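Local coordinates for putative exported protein (Bacteroides fragilis, PDB 4RAA) that is of unknown function but folds as a six-bladed beta-propeller of the YWTD superfamily and is probably exported, at residues A[9-14]-A[216-221]; A[36-41]-A[64-69]; A[140-145]-A[164-169]. All coordinates share one frame; numbering follows the deposited sequence.

Contact 1. Residues A[9-14]-A[216-221]; sequences TIISFK and PAHSFS
The ring of F13 meets the strand 216-221 with its edge: the carbonyl O of S221 and CD1 of F220 both lie near the ring plane, and F13 CE2 comes within 3.8 Å of F220 CD1. The two phenylalanines stand side by side and point the same way, but F220 receives F13 CE2 and I11 CB at a slant, and the H218 ring likewise receives I11 CD1 obliquely. I11 reaches both of these rings. Its CB lies 3.9 Å from F220 CD1, while CG1, set opposite the carbonyl carbon (chi1 -65°) and carried on by an extended chi2, takes CD1 to 3.8 Å from H218 ND1. The other nitrogen of this imidazole, NE2, is hydrogen-bonded to E261, which probably helps to set the ring's rotation. The other side of the sheet is more polar and exposed. There I10, with CG1 anti to the backbone N (chi1 -157°), reaches across to strand 216-221, CD1 lying 3.4 Å from S219 OG, and the hydroxyls of S12 and S221 share a weak hydrogen bond. The backbones run parallel, pairing I10, I11 and S12 with S219, F220 and S221. I11 N gives a bond of 2.8 Å to S219 O, F13 N a straighter one (166°) of 2.9 Å to S221 O, and the return bond from S221 N to I11 O is weak. F13 also stacks on F222 and touches V268 and T288 of the neighbouring sheet, so the apolar face is turned between sheets. The arrangement is that of a parallel edge strand added to the outer strand, 213-222, of a four-stranded antiparallel propeller blade, just beyond a classic beta bulge in which A217 and H218 face I206.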
loop_
_atom_site.group_PDB
_atom_site.type_symbol
_atom_site.label_atom_id
_atom_site.label_comp_id
_atom_site.label_asym_id
_atom_site.label_seq_id
_atom_site.Cartn_x
_atom_site.Cartn_y
_atom_site.Cartn_z
ATOM N N THR A 9 30.425 -0.239 27.608
ATOM C CA THR A 9 31.630 -0.804 26.921
ATOM C C THR A 9 31.468 -2.353 26.710
ATOM O O THR A 9 30.369 -2.813 26.323
ATOM C CB THR A 9 32.948 -0.371 27.647
ATOM O OG1 THR A 9 32.833 0.978 28.095
ATOM C CG2 THR A 9 34.192 -0.486 26.716
ATOM N N ILE A 10 32.516 -3.137 27.001
ATOM C CA ILE A 10 32.571 -4.561 26.689
ATOM C C ILE A 10 31.757 -5.413 27.665
ATOM O O ILE A 10 31.546 -5.014 28.809
ATOM C CB ILE A 10 34.067 -5.050 26.644
ATOM C CG1 ILE A 10 34.254 -6.334 25.806
ATOM C CG2 ILE A 10 34.679 -5.216 28.046
ATOM C CD1 ILE A 10 34.059 -6.160 24.308
ATOM N N ILE A 11 31.275 -6.557 27.170
ATOM C CA ILE A 11 30.611 -7.591 27.965
ATOM C C ILE A 11 31.431 -8.844 27.653
ATOM O O ILE A 11 31.217 -9.487 26.627
ATOM C CB ILE A 11 29.121 -7.735 27.602
ATOM C CG1 ILE A 11 28.380 -6.449 27.979
ATOM C CG2 ILE A 11 28.488 -8.934 28.321
ATOM C CD1 ILE A 11 26.916 -6.417 27.589
ATOM N N SER A 12 32.390 -9.152 28.526
ATOM C CA SER A 12 33.303 -10.278 28.337
ATOM C C SER A 12 32.694 -11.533 28.899
ATOM O O SER A 12 32.301 -11.540 30.055
ATOM C CB SER A 12 34.633 -10.024 29.051
ATOM O OG SER A 12 35.231 -8.827 28.591
ATOM N N PHE A 13 32.628 -12.581 28.079
ATOM C CA PHE A 13 32.134 -13.893 28.481
ATOM C C PHE A 13 33.315 -14.862 28.567
ATOM O O PHE A 13 34.012 -15.063 27.580
ATOM C CB PHE A 13 31.134 -14.424 27.461
ATOM C CG PHE A 13 29.851 -13.662 27.419
ATOM C CD1 PHE A 13 28.880 -13.870 28.393
ATOM C CD2 PHE A 13 29.592 -12.749 26.407
ATOM C CE1 PHE A 13 27.680 -13.168 28.373
ATOM C CE2 PHE A 13 28.390 -12.054 26.376
ATOM C CZ PHE A 13 27.434 -12.260 27.360
ATOM N N LYS A 14 33.542 -15.454 29.738
ATOM C CA LYS A 14 34.612 -16.450 29.911
ATOM C C LYS A 14 33.968 -17.769 29.480
ATOM O O LYS A 14 32.737 -17.864 29.480
ATOM C CB LYS A 14 35.154 -16.458 31.350
ATOM C CG LYS A 14 35.502 -15.056 31.854
ATOM C CD LYS A 14 36.336 -15.018 33.127
ATOM C CE LYS A 14 37.837 -14.921 32.865
ATOM N NZ LYS A 14 38.394 -16.077 32.114
ATOM N N PRO A 216 26.642 2.735 19.267
ATOM C CA PRO A 216 26.751 1.407 19.885
ATOM C C PRO A 216 26.277 1.438 21.337
ATOM O O PRO A 216 26.521 2.431 22.017
ATOM C CB PRO A 216 28.251 1.096 19.790
ATOM C CG PRO A 216 28.914 2.431 19.783
ATOM C CD PRO A 216 27.969 3.356 19.073
ATOM N N ALA A 217 25.560 0.392 21.756
ATOM C CA ALA A 217 25.020 0.231 23.117
ATOM C C ALA A 217 25.696 -0.908 23.915
ATOM O O ALA A 217 25.831 -0.803 25.132
ATOM C CB ALA A 217 23.518 0.011 23.049
ATOM N N HIS A 218 26.061 -2.002 23.251
ATOM C CA HIS A 218 26.788 -3.122 23.888
ATOM C C HIS A 218 27.761 -3.724 22.886
ATOM O O HIS A 218 27.463 -3.744 21.699
ATOM C CB HIS A 218 25.848 -4.266 24.340
ATOM C CG HIS A 218 24.654 -3.821 25.131
ATOM N ND1 HIS A 218 24.698 -3.594 26.488
ATOM C CD2 HIS A 218 23.380 -3.569 24.751
ATOM C CE1 HIS A 218 23.505 -3.216 26.910
ATOM N NE2 HIS A 218 22.686 -3.195 25.874
ATOM N N SER A 219 28.918 -4.180 23.359
ATOM C CA SER A 219 29.870 -4.940 22.530
ATOM C C SER A 219 30.257 -6.216 23.298
ATOM O O SER A 219 30.328 -6.206 24.532
ATOM C CB SER A 219 31.089 -4.115 22.114
ATOM O OG SER A 219 31.883 -3.750 23.223
ATOM N N PHE A 220 30.476 -7.307 22.568
ATOM C CA PHE A 220 30.791 -8.599 23.174
ATOM C C PHE A 220 32.151 -9.143 22.766
ATOM O O PHE A 220 32.701 -8.801 21.724
ATOM C CB PHE A 220 29.737 -9.636 22.798
ATOM C CG PHE A 220 28.326 -9.155 22.964
ATOM C CD1 PHE A 220 27.770 -9.037 24.235
ATOM C CD2 PHE A 220 27.542 -8.820 21.849
ATOM C CE1 PHE A 220 26.460 -8.592 24.407
ATOM C CE2 PHE A 220 26.230 -8.368 22.012
ATOM C CZ PHE A 220 25.689 -8.256 23.300
ATOM N N SER A 221 32.688 -9.975 23.644
ATOM C CA SER A 221 33.908 -10.734 23.409
ATOM C C SER A 221 33.696 -12.045 24.168
ATOM O O SER A 221 33.108 -12.041 25.260
ATOM C CB SER A 221 35.156 -9.995 23.899
ATOM O OG SER A 221 35.127 -9.828 25.303
#

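Contact 2. Residues A[36-41]-A[64-69]; sequences DSCLVK and YVFNKS
Y64 carries its CG opposite the carbonyl carbon (chi1 -65°), a setting that sends the phenol from strand 62-67 into the loop 36-41 and brings its OH to 2.9 Å from L39 O. The hydroxyl donates this hydrogen bond, approaching from 26° outside the carbonyl plane. V40, with CG1 anti to its backbone N, is left with CG2 on the other branch, and this methyl lies 3.7 Å from Y64 CE2; the valine and the tyrosine run alongside each other, pointing opposite ways. S37 O and C38 CA approach the phenol obliquely, 3.6 Å and 3.8 Å from Y64 CE1, and C38 CB lies over one face, offset toward the rim, so the ring touches four consecutive loop residues, 37 to 40. F66, two residues along the strand, completes the apolar patch: its CZ is 4.1 Å from C38 CB and 4.2 Å from V40 CG2. The C38 sulfur makes an oblique sulfur-aromatic contact, SG lying 5.2 Å from the centroid of the F66 ring. Between the two segments the phenolic bond is the one hydrogen bond, and the rest is largely van der Waals packing. The loop leads from strand 25-31 into the propeller sheet that contains strand 62-67, with N352 bonding C38 O and V40 N, F72 of strand 72-79 touching S37 and C38, and I55 of strand 52-57 packing on F66.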
loop_
_atom_site.group_PDB
_atom_site.type_symbol
_atom_site.label_atom_id
_atom_site.label_comp_id
_atom_site.label_asym_id
_atom_site.label_seq_id
_atom_site.Cartn_x
_atom_site.Cartn_y
_atom_site.Cartn_z
ATOM N N ASP A 36 -7.827 -27.931 17.595
ATOM C CA ASP A 36 -7.615 -28.095 16.142
ATOM C C ASP A 36 -7.409 -26.749 15.415
ATOM O O ASP A 36 -6.654 -26.684 14.442
ATOM C CB ASP A 36 -8.779 -28.868 15.499
ATOM C CG ASP A 36 -8.799 -30.363 15.885
ATOM O OD1 ASP A 36 -8.178 -30.765 16.892
ATOM O OD2 ASP A 36 -9.453 -31.142 15.164
ATOM N N SER A 37 -8.066 -25.693 15.905
ATOM C CA SER A 37 -7.923 -24.345 15.347
ATOM C C SER A 37 -6.600 -23.637 15.703
ATOM O O SER A 37 -6.286 -22.630 15.074
ATOM C CB SER A 37 -9.119 -23.451 15.737
ATOM O OG SER A 37 -9.296 -23.369 17.140
ATOM N N CYS A 38 -5.826 -24.153 16.670
ATOM C CA CYS A 38 -4.584 -23.497 17.111
ATOM C C CYS A 38 -3.411 -24.441 17.371
ATOM O O CYS A 38 -2.717 -24.330 18.389
ATOM C CB CYS A 38 -4.880 -22.647 18.354
ATOM S SG CYS A 38 -5.252 -23.592 19.849
ATOM N N LEU A 39 -3.171 -25.353 16.432
ATOM C CA LEU A 39 -2.020 -26.273 16.521
ATOM C C LEU A 39 -0.748 -25.471 16.195
ATOM O O LEU A 39 -0.741 -24.700 15.240
ATOM C CB LEU A 39 -2.188 -27.467 15.580
ATOM C CG LEU A 39 -3.308 -28.442 15.976
ATOM C CD1 LEU A 39 -3.728 -29.325 14.812
ATOM C CD2 LEU A 39 -2.919 -29.307 17.171
ATOM N N VAL A 40 0.296 -25.644 17.003
ATOM C CA VAL A 40 1.553 -24.914 16.871
ATOM C C VAL A 40 2.722 -25.886 16.743
ATOM O O VAL A 40 2.889 -26.733 17.604
ATOM C CB VAL A 40 1.800 -24.018 18.119
ATOM C CG1 VAL A 40 3.148 -23.293 18.029
ATOM C CG2 VAL A 40 0.670 -23.007 18.295
ATOM N N LYS A 41 3.534 -25.733 15.689
ATOM C CA LYS A 41 4.762 -26.532 15.468
ATOM C C LYS A 41 5.980 -25.854 16.091
ATOM O O LYS A 41 6.790 -26.496 16.742
ATOM C CB LYS A 41 5.016 -26.751 13.960
ATOM C CG LYS A 41 6.394 -27.319 13.606
ATOM C CD LYS A 41 6.494 -27.759 12.157
ATOM C CE LYS A 41 7.930 -28.146 11.822
ATOM N NZ LYS A 41 8.038 -28.823 10.502
ATOM N N TYR A 64 -0.973 -16.469 15.603
ATOM C CA TYR A 64 -1.998 -16.735 16.624
ATOM C C TYR A 64 -2.027 -15.736 17.766
ATOM O O TYR A 64 -1.028 -15.056 18.026
ATOM C CB TYR A 64 -1.751 -18.090 17.265
ATOM C CG TYR A 64 -1.889 -19.265 16.355
ATOM C CD1 TYR A 64 -3.098 -19.534 15.719
ATOM C CD2 TYR A 64 -0.847 -20.179 16.205
ATOM C CE1 TYR A 64 -3.247 -20.649 14.900
ATOM C CE2 TYR A 64 -0.993 -21.310 15.403
ATOM C CZ TYR A 64 -2.188 -21.534 14.751
ATOM O OH TYR A 64 -2.318 -22.644 13.958
ATOM N N VAL A 65 -3.180 -15.667 18.443
ATOM C CA VAL A 65 -3.350 -14.861 19.656
ATOM C C VAL A 65 -3.757 -15.814 20.777
ATOM O O VAL A 65 -4.747 -16.547 20.664
ATOM C CB VAL A 65 -4.393 -13.738 19.521
ATOM C CG1 VAL A 65 -4.462 -12.908 20.804
ATOM C CG2 VAL A 65 -4.044 -12.836 18.340
ATOM N N PHE A 66 -2.941 -15.822 21.826
ATOM C CA PHE A 66 -3.179 -16.568 23.038
ATOM C C PHE A 66 -3.314 -15.576 24.189
ATOM O O PHE A 66 -2.918 -14.409 24.088
ATOM C CB PHE A 66 -2.040 -17.542 23.316
ATOM C CG PHE A 66 -2.065 -18.767 22.457
ATOM C CD1 PHE A 66 -1.487 -18.762 21.192
ATOM C CD2 PHE A 66 -2.648 -19.949 22.924
ATOM C CE1 PHE A 66 -1.490 -19.911 20.405
ATOM C CE2 PHE A 66 -2.651 -21.105 22.144
ATOM C CZ PHE A 66 -2.073 -21.084 20.879
ATOM N N ASN A 67 -3.863 -16.079 25.284
ATOM C CA ASN A 67 -4.115 -15.324 26.501
ATOM C C ASN A 67 -2.947 -15.542 27.473
ATOM O O ASN A 67 -2.191 -16.507 27.322
ATOM C CB ASN A 67 -5.428 -15.869 27.081
ATOM C CG ASN A 67 -6.003 -15.036 28.196
ATOM O OD1 ASN A 67 -5.413 -14.060 28.676
ATOM N ND2 ASN A 67 -7.185 -15.436 28.625
ATOM N N LYS A 68 -2.811 -14.653 28.467
ATOM C CA LYS A 68 -1.800 -14.782 29.551
ATOM C C LYS A 68 -1.872 -16.160 30.210
ATOM O O LYS A 68 -0.848 -16.754 30.515
ATOM C CB LYS A 68 -1.995 -13.713 30.648
ATOM C CG LYS A 68 -1.685 -12.277 30.243
ATOM C CD LYS A 68 -0.195 -12.001 30.093
ATOM C CE LYS A 68 0.045 -10.556 29.674
ATOM N NZ LYS A 68 1.484 -10.182 29.595
ATOM N N SER A 69 -3.096 -16.653 30.395
ATOM C CA SER A 69 -3.363 -17.970 30.970
ATOM C C SER A 69 -3.111 -19.169 30.030
ATOM O O SER A 69 -3.227 -20.314 30.477
ATOM C CB SER A 69 -4.815 -18.010 31.438
ATOM O OG SER A 69 -5.667 -17.764 30.335
#

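Contact 3. Residues A[140-145]-A[164-169]; sequences GNLLWN and SLFDII
Segments 140-145 and 164-169 exchange no backbone hydrogen bonds, their closest CA atoms being those of N141 and S164 at 5.9 Å, because strand 157-162 runs between strands 142-145 and 168-174 and bonds to both; all belong to one four-stranded antiparallel sheet, consistent with a propeller blade. The link is made mainly by side chains, with F166 coming from the turn at the end of strand 157-162. F166 has a left-handed backbone conformation (phi 87°), and its ring swings back toward the first segment. W144 meets it in a T-shaped stack: the six-membered ring of the indole presents its edge to the face of F166, with the planes at 85° and the centroids 5.2 Å apart. The touching atom is W144 CZ2, 3.6 Å from F166 CE1 and off the middle of the phenyl ring toward its rim. L142 comes to the same phenyl ring from a different direction. Its CD1 lies near the ring plane, at the edge, 3.9 Å from F166 CE1. Further along, I169 CD1 ends against the flat amide of N141, 3.6 Å from CG, the two side chains crossing at about a right angle. Polar ends are answered by other residues: N141 ND2 bonds T211, and W144 NE1 bonds T162. F166 also packs on R126 of the second subunit and lies about 4 Å from a bound phosphate ion, probably picked up from the crystallisation liquor. Across the two segments, then, cohesion is dispersive and aromatic, and no charge or hydrogen bond joins them. The positive electrostatic edge of the indole facing the phenyl pi cloud would favour this perpendicular setting, and a cation-pi contact from R125 probably adds to the attraction on the same ring.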
loop_
_atom_site.group_PDB
_atom_site.type_symbol
_atom_site.label_atom_id
_atom_site.label_comp_id
_atom_site.label_asym_id
_atom_site.label_seq_id
_atom_site.Cartn_x
_atom_site.Cartn_y
_atom_site.Cartn_z
ATOM N N GLY A 140 8.177 7.478 14.645
ATOM C CA GLY A 140 7.129 7.040 13.705
ATOM C C GLY A 140 7.628 6.370 12.439
ATOM O O GLY A 140 6.870 5.649 11.783
ATOM N N ASN A 141 8.892 6.612 12.091
ATOM C CA ASN A 141 9.505 6.009 10.908
ATOM C C ASN A 141 9.759 4.525 11.155
ATOM O O ASN A 141 9.784 4.063 12.301
ATOM C CB ASN A 141 10.828 6.694 10.569
ATOM C CG ASN A 141 10.672 8.172 10.274
ATOM O OD1 ASN A 141 9.669 8.610 9.708
ATOM N ND2 ASN A 141 11.671 8.952 10.656
ATOM N N LEU A 142 10.011 3.799 10.075
ATOM C CA LEU A 142 10.131 2.346 10.107
ATOM C C LEU A 142 11.566 1.902 9.857
ATOM O O LEU A 142 12.205 2.422 8.946
ATOM C CB LEU A 142 9.209 1.767 9.024
ATOM C CG LEU A 142 7.755 2.280 9.035
ATOM C CD1 LEU A 142 7.027 1.868 7.763
ATOM C CD2 LEU A 142 7.009 1.824 10.285
ATOM N N LEU A 143 12.066 0.969 10.679
ATOM C CA LEU A 143 13.398 0.368 10.492
ATOM C C LEU A 143 13.175 -1.010 9.903
ATOM O O LEU A 143 12.481 -1.818 10.511
ATOM C CB LEU A 143 14.171 0.234 11.808
ATOM C CG LEU A 143 15.575 -0.405 11.748
ATOM C CD1 LEU A 143 16.529 0.413 10.886
ATOM C CD2 LEU A 143 16.156 -0.582 13.143
ATOM N N TRP A 144 13.751 -1.251 8.724
ATOM C CA TRP A 144 13.698 -2.537 8.017
ATOM C C TRP A 144 15.127 -3.050 7.837
ATOM O O TRP A 144 16.071 -2.244 7.808
ATOM C CB TRP A 144 13.154 -2.368 6.598
ATOM C CG TRP A 144 11.853 -1.700 6.427
ATOM C CD1 TRP A 144 11.601 -0.355 6.482
ATOM C CD2 TRP A 144 10.634 -2.322 6.041
ATOM N NE1 TRP A 144 10.281 -0.109 6.202
ATOM C CE2 TRP A 144 9.663 -1.298 5.925
ATOM C CE3 TRP A 144 10.257 -3.653 5.798
ATOM C CZ2 TRP A 144 8.339 -1.560 5.578
ATOM C CZ3 TRP A 144 8.937 -3.922 5.457
ATOM C CH2 TRP A 144 7.986 -2.869 5.345
ATOM N N ASN A 145 15.275 -4.369 7.682
ATOM C CA ASN A 145 16.572 -4.961 7.367
ATOM C C ASN A 145 16.643 -5.080 5.844
ATOM O O ASN A 145 15.603 -5.145 5.191
ATOM C CB ASN A 145 16.802 -6.308 8.095
ATOM C CG ASN A 145 16.045 -7.490 7.472
ATOM O OD1 ASN A 145 14.844 -7.421 7.207
ATOM N ND2 ASN A 145 16.746 -8.592 7.279
ATOM N N SER A 164 6.532 6.492 6.785
ATOM C CA SER A 164 5.213 5.826 6.795
ATOM C C SER A 164 4.894 5.102 5.463
ATOM O O SER A 164 4.529 3.938 5.432
ATOM C CB SER A 164 4.160 6.933 7.070
ATOM O OG SER A 164 2.816 6.538 6.897
ATOM N N LEU A 165 5.129 5.820 4.371
ATOM C CA LEU A 165 4.784 5.406 3.005
ATOM C C LEU A 165 5.803 4.459 2.318
ATOM O O LEU A 165 5.530 3.990 1.212
ATOM C CB LEU A 165 4.555 6.713 2.187
ATOM C CG LEU A 165 3.750 6.824 0.896
ATOM C CD1 LEU A 165 2.336 6.307 1.076
ATOM C CD2 LEU A 165 3.697 8.280 0.449
ATOM N N PHE A 166 6.929 4.166 2.983
ATOM C CA PHE A 166 8.043 3.278 2.513
ATOM C C PHE A 166 9.143 3.951 1.644
ATOM O O PHE A 166 10.036 3.250 1.134
ATOM C CB PHE A 166 7.619 1.952 1.813
ATOM C CG PHE A 166 6.600 1.101 2.545
ATOM C CD1 PHE A 166 6.378 1.175 3.936
ATOM C CD2 PHE A 166 5.945 0.080 1.822
ATOM C CE1 PHE A 166 5.448 0.325 4.547
ATOM C CE2 PHE A 166 5.042 -0.784 2.440
ATOM C CZ PHE A 166 4.793 -0.661 3.800
ATOM N N ASP A 167 9.096 5.272 1.466
ATOM C CA ASP A 167 10.172 5.989 0.757
ATOM C C ASP A 167 11.390 6.003 1.695
ATOM O O ASP A 167 11.245 6.266 2.890
ATOM C CB ASP A 167 9.753 7.415 0.378
ATOM C CG ASP A 167 8.614 7.452 -0.641
ATOM O OD1 ASP A 167 8.440 6.486 -1.422
ATOM O OD2 ASP A 167 7.895 8.473 -0.669
ATOM N N ILE A 168 12.572 5.712 1.145
ATOM C CA ILE A 168 13.810 5.583 1.930
ATOM C C ILE A 168 14.280 6.934 2.446
ATOM O O ILE A 168 14.465 7.849 1.646
ATOM C CB ILE A 168 14.951 4.899 1.106
ATOM C CG1 ILE A 168 14.552 3.454 0.744
ATOM C CG2 ILE A 168 16.289 4.916 1.868
ATOM C CD1 ILE A 168 15.442 2.763 -0.272
ATOM N N ILE A 169 14.477 7.044 3.768
ATOM C CA ILE A 169 14.993 8.274 4.407
ATOM C C ILE A 169 16.518 8.181 4.476
ATOM O O ILE A 169 17.201 9.082 3.989
ATOM C CB ILE A 169 14.387 8.530 5.809
ATOM C CG1 ILE A 169 12.872 8.753 5.678
ATOM C CG2 ILE A 169 15.042 9.753 6.473
ATOM C CD1 ILE A 169 12.122 8.844 6.995
#

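How the contacts relate
From the N terminus, strand 10-13 is the first element, and contact 1 pairs it with strand 213-222, closing a loop of about two hundred residues. Both other contacts are nested inside that loop and follow one another in series, contact 2 closing before contact 3 opens. None of the three touch: contacts 1 and 2 lie on opposite sides of the chain's centre, their centres about 37 Å apart, and contact 3 is about 29 Å from contact 1 and 31 Å from contact 2, centre to centre. Contact 1 thus ties distant sequence to one blade, contact 2 holds the loop that leads from the sheet of 25-31 to the sheet of 62-67, and contact 3 stays within one sheet.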